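Local coordinates for protein type I polyketide synthase PikAII (Streptomyces venezuelae, PDB 3QP9) that probably epimerises the alpha-substituent of a beta-ketoacyl intermediate held on an acyl carrier protein, as a C2-type, reduction-incompetent ketoreductase domain of a modular synthase, at residues P350-D354 with V369-K373. Sequence-based numbering, arbitrary orientation.
Sequences PPTVD and VVTAK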
loop_
_atom_site.group_PDB
_atom_site.type_symbol
_atom_site.label_atom_id
_atom_site.label_comp_id
_atom_site.label_asym_id
_atom_site.label_seq_id
_atom_site.Cartn_x
_atom_site.Cartn_y
_atom_site.Cartn_z
ATOM N N PRO A 350 -9.952 -9.445 1.199
ATOM C CA PRO A 350 -10.560 -8.929 -0.017
ATOM C C PRO A 350 -10.223 -9.757 -1.217
ATOM O O PRO A 350 -9.198 -10.445 -1.231
ATOM C CB PRO A 350 -9.986 -7.513 -0.145
ATOM C CG PRO A 350 -8.723 -7.519 0.643
ATOM C CD PRO A 350 -9.070 -8.427 1.826
ATOM N N PRO A 351 -11.094 -9.694 -2.226
ATOM C CA PRO A 351 -10.922 -10.564 -3.391
ATOM C C PRO A 351 -9.633 -10.307 -4.142
ATOM O O PRO A 351 -9.036 -9.205 -4.112
ATOM C CB PRO A 351 -12.226 -10.333 -4.223
ATOM C CG PRO A 351 -12.733 -9.027 -3.815
ATOM C CD PRO A 351 -12.327 -8.876 -2.320
ATOM N N THR A 352 -9.170 -11.339 -4.805
ATOM C CA THR A 352 -8.027 -11.173 -5.653
ATOM C C THR A 352 -8.455 -10.326 -6.877
ATOM O O THR A 352 -9.627 -10.218 -7.203
ATOM C CB THR A 352 -7.317 -12.533 -5.856
ATOM O OG1 THR A 352 -5.894 -12.321 -5.907
ATOM C CG2 THR A 352 -7.813 -13.221 -7.046
ATOM N N VAL A 353 -7.513 -9.627 -7.481
ATOM C CA VAL A 353 -7.810 -8.737 -8.605
ATOM C C VAL A 353 -6.786 -9.059 -9.701
ATOM O O VAL A 353 -5.728 -9.582 -9.397
ATOM C CB VAL A 353 -7.686 -7.236 -8.157
ATOM C CG1 VAL A 353 -8.569 -6.957 -6.926
ATOM C CG2 VAL A 353 -6.221 -6.894 -7.796
ATOM N N ASP A 354 -7.075 -8.753 -10.958
ATOM C CA ASP A 354 -6.037 -8.874 -12.001
ATOM C C ASP A 354 -5.228 -7.615 -12.177
ATOM O O ASP A 354 -5.731 -6.509 -12.062
ATOM C CB ASP A 354 -6.566 -9.378 -13.373
ATOM C CG ASP A 354 -8.029 -9.049 -13.612
ATOM O OD1 ASP A 354 -8.329 -8.009 -14.266
ATOM O OD2 ASP A 354 -8.874 -9.865 -13.166
ATOM N N VAL A 369 -9.633 -1.419 -9.106
ATOM C CA VAL A 369 -8.846 -2.405 -8.392
ATOM C C VAL A 369 -8.690 -1.878 -6.974
ATOM O O VAL A 369 -8.708 -2.669 -6.016
ATOM C CB VAL A 369 -7.459 -2.703 -9.070
ATOM C CG1 VAL A 369 -6.506 -3.425 -8.097
ATOM C CG2 VAL A 369 -7.583 -3.489 -10.413
ATOM N N VAL A 370 -8.563 -0.550 -6.825
ATOM C CA VAL A 370 -8.475 0.056 -5.481
ATOM C C VAL A 370 -9.768 -0.256 -4.683
ATOM O O VAL A 370 -9.764 -0.585 -3.473
ATOM C CB VAL A 370 -8.216 1.583 -5.598
ATOM C CG1 VAL A 370 -8.440 2.307 -4.205
ATOM C CG2 VAL A 370 -6.793 1.857 -6.253
ATOM N N THR A 371 -10.900 -0.190 -5.398
ATOM C CA THR A 371 -12.212 -0.410 -4.773
ATOM C C THR A 371 -12.286 -1.852 -4.262
ATOM O O THR A 371 -12.588 -2.071 -3.096
ATOM C CB THR A 371 -13.393 -0.023 -5.705
ATOM O OG1 THR A 371 -13.238 1.351 -6.105
ATOM C CG2 THR A 371 -14.747 -0.236 -4.941
ATOM N N ALA A 372 -11.941 -2.820 -5.108
ATOM C CA ALA A 372 -11.987 -4.218 -4.691
ATOM C C ALA A 372 -11.089 -4.547 -3.497
ATOM O O ALA A 372 -11.402 -5.496 -2.747
ATOM C CB ALA A 372 -11.645 -5.119 -5.855
ATOM N N LYS A 373 -9.963 -3.831 -3.344
ATOM C CA LYS A 373 -8.997 -4.181 -2.297
ATOM C C LYS A 373 -9.179 -3.353 -1.030
ATOM O O LYS A 373 -8.966 -3.824 0.107
ATOM C CB LYS A 373 -7.535 -4.102 -2.767
ATOM C CG LYS A 373 -7.016 -5.179 -3.708
ATOM C CD LYS A 373 -7.407 -6.615 -3.373
ATOM C CE LYS A 373 -6.298 -7.406 -2.735
ATOM N NZ LYS A 373 -6.655 -8.854 -2.651
HETATM O O HOH W 1 -4.954 -10.639 -4.002
#
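Lys373 reaches from its helix to the carbonyls of the loop 350-354, where its NZ donates to Pro351 O at 2.8 Å and, weakly, to Pro350 O at 3.3 Å. NZ sits above the Pro351 carbonyl plane, 55° out of it, with a C=O...N angle of 122°. Bends at the second and third torsions turn the end of the lysine chain toward the loop, bringing NZ to the Pro351 carbonyl and laying CD 3.8 Å from Val353 CG1. A water accepts a further bond from NZ and joins it to Thr352 OG1. The tight part lies along Val353: its CG2 presses on Val369 CG1 at 3.5 Å, closer than usual for two carbons, while its CG1 meets Ala372 CB. Pro350 CB and Pro351 CD approach Ala372 O, and Pro350 CG lies nearest Lys373 O. The looser, exposed side holds Thr352 and Asp354, whose CB atoms point away from the helix; Asp354 approaches Val369 CG2 mainly through its backbone O. Lys373 and Tyr415 occupy positions consistent with the active-site lysine and tyrosine of the ketoreductase family. The contact joins the loop after strand 343-348 to helix 363-386 in the Rossmann-type domain, and helix 413-426 packs alongside, touching Val353 and Lys373 through Tyr415 and Val369 through Ala414.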